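Local coordinates for protein PUF4 (Saccharomyces cerevisiae, PDB 3BWT) that binds mRNA through the Pumilio homology domain represented by this chain, the single-stranded RNA-binding part of a longer regulatory protein, at residues F151-I156 and D186-K191; D162-R167 and D197-D202. One frame throughout, in Å; residues are numbered along the deposited sequence.

Interaction 1 of 2, residues F151-I156 and D186-K191; sequences FIFDAI and DNLCDK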
ATOM      1  N   PHE A 151      -9.561   8.953  11.756  1.00 21.25           N
ATOM      2  CA  PHE A 151     -10.560   7.901  11.862  1.00 21.00           C
ATOM      3  C   PHE A 151     -10.053   6.587  11.291  1.00 25.78           C
ATOM      4  O   PHE A 151     -10.464   5.508  11.729  1.00 29.58           O
ATOM      5  CB  PHE A 151     -11.865   8.305  11.163  1.00 26.18           C
ATOM      6  CG  PHE A 151     -11.777   8.324   9.658  1.00 21.19           C
ATOM      7  CD1 PHE A 151     -11.261   9.424   8.995  1.00 21.58           C
ATOM      8  CD2 PHE A 151     -12.221   7.242   8.910  1.00 22.60           C
ATOM      9  CE1 PHE A 151     -11.180   9.448   7.607  1.00 24.65           C
ATOM     10  CE2 PHE A 151     -12.143   7.254   7.521  1.00 22.06           C
ATOM     11  CZ  PHE A 151     -11.622   8.362   6.867  1.00 21.18           C
ATOM     12  N   ILE A 152      -9.163   6.681  10.307  1.00 21.02           N
ATOM     13  CA  ILE A 152      -8.614   5.497   9.670  1.00 19.67           C
ATOM     14  C   ILE A 152      -7.685   4.776  10.643  1.00 23.42           C
ATOM     15  O   ILE A 152      -7.766   3.561  10.803  1.00 26.53           O
ATOM     16  CB  ILE A 152      -7.907   5.847   8.347  1.00 18.43           C
ATOM     17  CG1 ILE A 152      -8.936   6.380   7.348  1.00 18.17           C
ATOM     18  CG2 ILE A 152      -7.208   4.630   7.778  1.00 18.06           C
ATOM     19  CD1 ILE A 152      -8.378   7.128   6.170  1.00 17.63           C
ATOM     20  N   PHE A 153      -6.829   5.535  11.315  1.00 23.48           N
ATOM     21  CA  PHE A 153      -5.965   4.978  12.350  1.00 22.06           C
ATOM     22  C   PHE A 153      -6.780   4.390  13.489  1.00 24.91           C
ATOM     23  O   PHE A 153      -6.420   3.353  14.039  1.00 27.49           O
ATOM     24  CB  PHE A 153      -5.020   6.049  12.898  1.00 22.71           C
ATOM     25  CG  PHE A 153      -3.801   6.265  12.055  1.00 18.97           C
ATOM     26  CD1 PHE A 153      -3.833   7.122  10.976  1.00 18.99           C
ATOM     27  CD2 PHE A 153      -2.622   5.611  12.346  1.00 18.60           C
ATOM     28  CE1 PHE A 153      -2.713   7.319  10.206  1.00 19.63           C
ATOM     29  CE2 PHE A 153      -1.496   5.805  11.575  1.00 18.95           C
ATOM     30  CZ  PHE A 153      -1.541   6.654  10.505  1.00 18.68           C
ATOM     31  N   ASP A 154      -7.873   5.055  13.848  1.00 25.19           N
ATOM     32  CA  ASP A 154      -8.722   4.574  14.930  1.00 24.97           C
ATOM     33  C   ASP A 154      -9.358   3.235  14.556  1.00 30.04           C
ATOM     34  O   ASP A 154      -9.322   2.276  15.330  1.00 28.86           O
ATOM     35  CB  ASP A 154      -9.808   5.597  15.273  1.00 23.81           C
ATOM     36  CG  ASP A 154      -9.247   6.883  15.859  1.00 31.86           C
ATOM     37  OD1 ASP A 154      -8.079   6.894  16.301  1.00 34.10           O
ATOM     38  OD2 ASP A 154      -9.985   7.892  15.882  1.00 35.55           O
ATOM     39  N   ALA A 155      -9.936   3.171  13.363  1.00 28.89           N
ATOM     40  CA  ALA A 155     -10.600   1.955  12.907  1.00 29.57           C
ATOM     41  C   ALA A 155      -9.615   0.799  12.795  1.00 29.11           C
ATOM     42  O   ALA A 155      -9.948  -0.350  13.093  1.00 29.37           O
ATOM     43  CB  ALA A 155     -11.295   2.197  11.574  1.00 25.88           C
ATOM     44  N   ILE A 156      -8.402   1.109  12.354  1.00 26.50           N
ATOM     45  CA  ILE A 156      -7.368   0.094  12.222  1.00 34.17           C
ATOM     46  C   ILE A 156      -6.935  -0.426  13.595  1.00 35.40           C
ATOM     47  O   ILE A 156      -6.767  -1.626  13.792  1.00 33.48           O
ATOM     48  CB  ILE A 156      -6.153   0.619  11.430  1.00 24.08           C
ATOM     49  CG1 ILE A 156      -6.477   0.676   9.942  1.00 19.67           C
ATOM     50  CG2 ILE A 156      -4.958  -0.290  11.621  1.00 35.78           C
ATOM     51  CD1 ILE A 156      -5.384   1.295   9.127  1.00 19.70           C
ATOM     52  N   ASP A 186       3.370   5.790  15.679  1.00 22.65           N
ATOM     53  CA  ASP A 186       3.859   5.118  16.875  1.00 24.51           C
ATOM     54  C   ASP A 186       2.760   4.271  17.511  1.00 24.00           C
ATOM     55  O   ASP A 186       2.955   3.087  17.777  1.00 22.78           O
ATOM     56  CB  ASP A 186       4.403   6.130  17.884  1.00 26.73           C
ATOM     57  CG  ASP A 186       5.855   6.509  17.617  1.00 29.41           C
ATOM     58  OD1 ASP A 186       6.407   6.119  16.565  1.00 25.62           O
ATOM     59  OD2 ASP A 186       6.447   7.208  18.470  1.00 42.20           O
ATOM     60  N   ASN A 187       1.600   4.869  17.752  1.00 24.45           N
ATOM     61  CA  ASN A 187       0.501   4.109  18.332  1.00 27.78           C
ATOM     62  C   ASN A 187       0.140   2.901  17.472  1.00 26.35           C
ATOM     63  O   ASN A 187      -0.219   1.845  17.990  1.00 29.52           O
ATOM     64  CB  ASN A 187      -0.716   4.996  18.588  1.00 30.03           C
ATOM     65  CG  ASN A 187      -0.527   5.913  19.788  1.00 44.12           C
ATOM     66  OD1 ASN A 187       0.274   5.629  20.681  1.00 39.95           O
ATOM     67  ND2 ASN A 187      -1.266   7.017  19.815  1.00 54.93           N
ATOM     68  N   LEU A 188       0.272   3.056  16.158  1.00 23.04           N
ATOM     69  CA  LEU A 188      -0.006   1.975  15.223  1.00 25.56           C
ATOM     70  C   LEU A 188       1.069   0.888  15.285  1.00 26.17           C
ATOM     71  O   LEU A 188       0.759  -0.303  15.336  1.00 26.63           O
ATOM     72  CB  LEU A 188      -0.125   2.527  13.798  1.00 33.31           C
ATOM     73  CG  LEU A 188      -0.324   1.538  12.645  1.00 25.93           C
ATOM     74  CD1 LEU A 188      -1.443   0.574  12.950  1.00 18.63           C
ATOM     75  CD2 LEU A 188      -0.601   2.293  11.361  1.00 23.37           C
ATOM     76  N   CYS A 189       2.331   1.298  15.287  1.00 20.48           N
ATOM     77  CA  CYS A 189       3.422   0.338  15.337  1.00 20.46           C
ATOM     78  C   CYS A 189       3.449  -0.426  16.652  1.00 24.29           C
ATOM     79  O   CYS A 189       3.808  -1.608  16.681  1.00 22.13           O
ATOM     80  CB  CYS A 189       4.755   1.021  15.076  1.00 20.64           C
ATOM     81  SG  CYS A 189       4.939   1.588  13.379  1.00 22.62           S
ATOM     82  N   ASP A 190       3.063   0.240  17.736  1.00 25.31           N
ATOM     83  CA  ASP A 190       2.910  -0.435  19.018  1.00 23.54           C
ATOM     84  C   ASP A 190       1.973  -1.638  18.870  1.00 30.41           C
ATOM     85  O   ASP A 190       2.322  -2.762  19.250  1.00 37.41           O
ATOM     86  CB  ASP A 190       2.359   0.524  20.067  1.00 24.12           C
ATOM     87  CG  ASP A 190       3.389   1.538  20.542  1.00 27.80           C
ATOM     88  OD1 ASP A 190       4.584   1.406  20.197  1.00 26.13           O
ATOM     89  OD2 ASP A 190       2.990   2.474  21.269  1.00 28.47           O
ATOM     90  N   LYS A 191       0.791  -1.405  18.305  1.00 23.57           N
ATOM     91  CA  LYS A 191      -0.173  -2.481  18.086  1.00 25.31           C
ATOM     92  C   LYS A 191       0.392  -3.586  17.190  1.00 28.21           C
ATOM     93  O   LYS A 191       0.293  -4.785  17.505  1.00 22.60           O
ATOM     94  CB  LYS A 191      -1.470  -1.926  17.503  1.00 25.88           C
ATOM     95  CG  LYS A 191      -2.061  -0.793  18.334  1.00 32.99           C
ATOM     96  CD  LYS A 191      -3.574  -0.787  18.283  1.00 46.38           C
ATOM     97  CE  LYS A 191      -4.153   0.098  19.374  1.00 58.39           C
ATOM     98  NZ  LYS A 191      -5.517  -0.362  19.780  1.00 64.90           N
TER
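Helical segments 151-156 and 186-191 run in the same general direction and come nearest at F153 and L188, whose CA atoms are 7.3 Å apart. No hydrogen bond joins them, and a modest 154 Å² is buried, so the contact rests on apolar side chains, with no backbone bonding. L188 supplies the central element. With its CG anti to the backbone N (chi1 176°), it leans across and offers one methyl to each partner. L188 CD2 lies 3.6 Å from F153 CE2 and 4.0 Å from F153 CD2; the two side chains cross at about a right angle, and the ring is met obliquely. The other methyl, L188 CD1, lies 3.9 Å from I156 CG2, the short branch of the isoleucine. F153 and I156, one helical turn apart, thus straddle the forked end of a single leucine. C176 of the intervening helix 169-179 touches all three side chains, which are buried, while L141 of helix 133-143 adds to the surroundings of F153. At the margin K191 NZ reaches the carbonyl oxygen of S157, a polar tie beyond the apolar contact. F153 and L188 are 35 positions apart, close to the length of one Pumilio repeat, so the arrangement is that of corresponding helices stacked side by side in the all-helical PUF repeat domain.

Interaction 2 of 2, residues D162-R167 and D197-D202; sequences DIATHR and DKLTLD
T165 lays its methyl over the flat of the D202 carboxylate: CG2 is 3.4 Å from D202 CG, and the carboxylate carbon is as near to it as either oxygen. The side chains cross at about a right angle, and the backbones are nearest here too, with CA atoms 6.5 Å apart. The threonine torsion accounts for this orientation. Its OG1 sits between the backbone N and the carbonyl carbon (chi1 54°) and is hydrogen-bonded to I161 O, one turn back, which turns the methyl rather than the hydroxyl toward the aspartate. With its CG anti to the backbone N (chi1 -174°), D202 carries its carboxylate across to T165, and the two oxygens have different partners. OD1 accepts from the backbone N atoms of F204 and G205, capping the start of helix 205-219. OD2 instead accepts from a water at 3.1 Å, and that water also donates to T165 O at 2.7 Å, so a single bridging molecule links the carboxylate to the opposite turn. An alanine at D202 would remove both oxygens and is likely to leave the amides of F204 and G205 without their cap and the water without its second acceptor. Deeper in, L199 presents CD2 to A164 CB at 3.7 Å and to T165 CG2 at 3.8 Å, an apolar contact to which L173 of helix 169-179 adds by touching A164. H166, 36 positions before D202, likewise caps ahead of the next helix, its ND1 taking the backbone N of H168. The contact therefore joins equivalent turns, each between a short helix and the long one after it, in successive repeats of a Pumilio domain.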
ATOM      1  N   ASP A 162      -6.614  -8.481  11.437  1.00 25.75           N
ATOM      2  CA  ASP A 162      -7.235  -8.829  10.162  1.00 36.30           C
ATOM      3  C   ASP A 162      -6.952  -7.817   9.062  1.00 29.54           C
ATOM      4  O   ASP A 162      -6.919  -8.175   7.888  1.00 32.58           O
ATOM      5  CB  ASP A 162      -8.747  -9.044  10.308  1.00 45.31           C
ATOM      6  CG  ASP A 162      -9.400  -8.029  11.235  1.00 66.84           C
ATOM      7  OD1 ASP A 162      -8.831  -7.749  12.322  1.00 48.23           O
ATOM      8  OD2 ASP A 162     -10.494  -7.526  10.878  1.00 71.14           O
ATOM      9  N   ILE A 163      -6.756  -6.558   9.432  1.00 22.70           N
ATOM     10  CA  ILE A 163      -6.458  -5.540   8.432  1.00 22.52           C
ATOM     11  C   ILE A 163      -5.001  -5.615   7.985  1.00 22.41           C
ATOM     12  O   ILE A 163      -4.691  -5.467   6.804  1.00 19.64           O
ATOM     13  CB  ILE A 163      -6.834  -4.126   8.915  1.00 21.70           C
ATOM     14  CG1 ILE A 163      -8.171  -3.712   8.304  1.00 20.63           C
ATOM     15  CG2 ILE A 163      -5.766  -3.113   8.520  1.00 23.76           C
ATOM     16  CD1 ILE A 163      -8.769  -2.475   8.921  1.00 20.79           C
ATOM     17  N   ALA A 164      -4.117  -5.862   8.940  1.00 22.03           N
ATOM     18  CA  ALA A 164      -2.707  -6.067   8.650  1.00 21.27           C
ATOM     19  C   ALA A 164      -2.459  -7.323   7.806  1.00 21.61           C
ATOM     20  O   ALA A 164      -1.567  -7.342   6.958  1.00 21.72           O
ATOM     21  CB  ALA A 164      -1.924  -6.138   9.945  1.00 21.61           C
ATOM     22  N   THR A 165      -3.243  -8.370   8.038  1.00 21.39           N
ATOM     23  CA  THR A 165      -3.043  -9.635   7.330  1.00 21.44           C
ATOM     24  C   THR A 165      -3.945  -9.766   6.096  1.00 21.63           C
ATOM     25  O   THR A 165      -4.145 -10.867   5.578  1.00 17.98           O
ATOM     26  CB  THR A 165      -3.265 -10.856   8.252  1.00 19.91           C
ATOM     27  OG1 THR A 165      -4.557 -10.764   8.866  1.00 24.87           O
ATOM     28  CG2 THR A 165      -2.197 -10.931   9.331  1.00 18.33           C
ATOM     29  N   HIS A 166      -4.478  -8.645   5.624  1.00 17.76           N
ATOM     30  CA  HIS A 166      -5.365  -8.681   4.483  1.00 17.11           C
ATOM     31  C   HIS A 166      -4.645  -8.221   3.220  1.00 17.21           C
ATOM     32  O   HIS A 166      -3.809  -7.345   3.283  1.00 16.64           O
ATOM     33  CB  HIS A 166      -6.594  -7.818   4.748  1.00 17.78           C
ATOM     34  CG  HIS A 166      -7.696  -8.024   3.758  1.00 17.98           C
ATOM     35  ND1 HIS A 166      -7.680  -7.466   2.497  1.00 17.24           N
ATOM     36  CD2 HIS A 166      -8.840  -8.744   3.836  1.00 16.23           C
ATOM     37  CE1 HIS A 166      -8.771  -7.828   1.845  1.00 16.23           C
ATOM     38  NE2 HIS A 166      -9.492  -8.597   2.637  1.00 16.23           N
ATOM     39  N   ARG A 167      -4.976  -8.817   2.076  1.00 20.02           N
ATOM     40  CA  ARG A 167      -4.332  -8.473   0.807  1.00 17.90           C
ATOM     41  C   ARG A 167      -4.333  -6.968   0.556  1.00 16.23           C
ATOM     42  O   ARG A 167      -3.342  -6.413   0.097  1.00 16.92           O
ATOM     43  CB  ARG A 167      -4.972  -9.219  -0.382  1.00 16.23           C
ATOM     44  CG  ARG A 167      -4.380  -8.830  -1.743  1.00 16.23           C
ATOM     45  CD  ARG A 167      -4.940  -9.629  -2.917  1.00 16.23           C
ATOM     46  NE  ARG A 167      -4.781 -11.073  -2.733  1.00 16.23           N
ATOM     47  CZ  ARG A 167      -3.745 -11.776  -3.175  1.00 16.36           C
ATOM     48  NH1 ARG A 167      -2.777 -11.172  -3.843  1.00 16.23           N
ATOM     49  NH2 ARG A 167      -3.672 -13.079  -2.944  1.00 16.23           N
ATOM     50  N   ASP A 197       4.833 -11.638  15.802  1.00 22.85           N
ATOM     51  CA  ASP A 197       4.939 -13.079  15.576  1.00 27.42           C
ATOM     52  C   ASP A 197       4.006 -13.525  14.434  1.00 26.71           C
ATOM     53  O   ASP A 197       4.455 -14.085  13.425  1.00 24.40           O
ATOM     54  CB  ASP A 197       4.630 -13.856  16.860  1.00 27.16           C
ATOM     55  CG  ASP A 197       5.776 -13.820  17.873  1.00 37.65           C
ATOM     56  OD1 ASP A 197       6.759 -13.079  17.664  1.00 36.34           O
ATOM     57  OD2 ASP A 197       5.690 -14.545  18.890  1.00 43.86           O
ATOM     58  N   LYS A 198       2.713 -13.253  14.597  1.00 23.03           N
ATOM     59  CA  LYS A 198       1.698 -13.609  13.607  1.00 24.13           C
ATOM     60  C   LYS A 198       1.967 -13.005  12.231  1.00 22.08           C
ATOM     61  O   LYS A 198       1.901 -13.698  11.213  1.00 20.11           O
ATOM     62  CB  LYS A 198       0.305 -13.170  14.085  1.00 33.64           C
ATOM     63  CG  LYS A 198      -0.234 -13.967  15.268  1.00 62.50           C
ATOM     64  CD  LYS A 198      -1.747 -14.173  15.170  1.00 61.42           C
ATOM     65  CE  LYS A 198      -2.221 -15.229  16.163  1.00 73.81           C
ATOM     66  NZ  LYS A 198      -3.516 -15.847  15.761  1.00 81.19           N
ATOM     67  N   LEU A 199       2.248 -11.706  12.207  1.00 20.66           N
ATOM     68  CA  LEU A 199       2.439 -10.970  10.962  1.00 19.79           C
ATOM     69  C   LEU A 199       3.600 -11.493  10.130  1.00 17.65           C
ATOM     70  O   LEU A 199       3.547 -11.513   8.912  1.00 17.40           O
ATOM     71  CB  LEU A 199       2.681  -9.493  11.269  1.00 20.62           C
ATOM     72  CG  LEU A 199       1.602  -8.743  12.032  1.00 18.54           C
ATOM     73  CD1 LEU A 199       2.080  -7.342  12.283  1.00 21.31           C
ATOM     74  CD2 LEU A 199       0.328  -8.735  11.230  1.00 19.40           C
ATOM     75  N   THR A 200       4.661 -11.896  10.806  1.00 19.38           N
ATOM     76  CA  THR A 200       5.893 -12.294  10.142  1.00 22.39           C
ATOM     77  C   THR A 200       5.667 -13.532   9.269  1.00 19.69           C
ATOM     78  O   THR A 200       6.216 -13.643   8.176  1.00 19.17           O
ATOM     79  CB  THR A 200       7.017 -12.525  11.194  1.00 23.09           C
ATOM     80  OG1 THR A 200       7.248 -11.303  11.909  1.00 20.40           O
ATOM     81  CG2 THR A 200       8.324 -12.998  10.544  1.00 18.55           C
ATOM     82  N   LEU A 201       4.831 -14.443   9.756  1.00 24.21           N
ATOM     83  CA  LEU A 201       4.544 -15.695   9.069  1.00 19.18           C
ATOM     84  C   LEU A 201       3.414 -15.539   8.063  1.00 18.41           C
ATOM     85  O   LEU A 201       3.085 -16.468   7.327  1.00 19.82           O
ATOM     86  CB  LEU A 201       4.171 -16.764  10.089  1.00 19.68           C
ATOM     87  CG  LEU A 201       5.260 -17.134  11.098  1.00 26.80           C
ATOM     88  CD1 LEU A 201       4.881 -18.410  11.852  1.00 16.83           C
ATOM     89  CD2 LEU A 201       6.612 -17.282  10.390  1.00 20.29           C
ATOM     90  N   ASP A 202       2.824 -14.356   8.026  1.00 18.31           N
ATOM     91  CA  ASP A 202       1.650 -14.126   7.202  1.00 18.62           C
ATOM     92  C   ASP A 202       2.003 -13.685   5.781  1.00 19.12           C
ATOM     93  O   ASP A 202       2.934 -12.908   5.589  1.00 18.59           O
ATOM     94  CB  ASP A 202       0.764 -13.077   7.858  1.00 18.29           C
ATOM     95  CG  ASP A 202      -0.535 -12.904   7.143  1.00 19.38           C
ATOM     96  OD1 ASP A 202      -0.605 -12.019   6.263  1.00 19.33           O
ATOM     97  OD2 ASP A 202      -1.472 -13.680   7.432  1.00 19.73           O
TER
HETATM   98  O   HOH W   1      -3.821 -13.529   5.372  1.00 17.22           O

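In the fold
Interactions 1 and 2 lie next to each other in the helical stack, their centres about 15 Å apart. Helix 146-158 leads directly into helix 160-164, and helix 182-193 into helix 196-200, so each contact pairs one member from either succession. They meet through I156 CG1 and I163 CD1, 4.0 Å apart, and L173 of helix 169-179 touches both of these isoleucines, making the intervening helix a shared packing partner. Interaction 1 is buried and purely apolar; interaction 2 is partly buried and includes a water and a helix cap. Together they fit the side-by-side stacking that, in PUF proteins, builds the curved scaffold for single-stranded RNA.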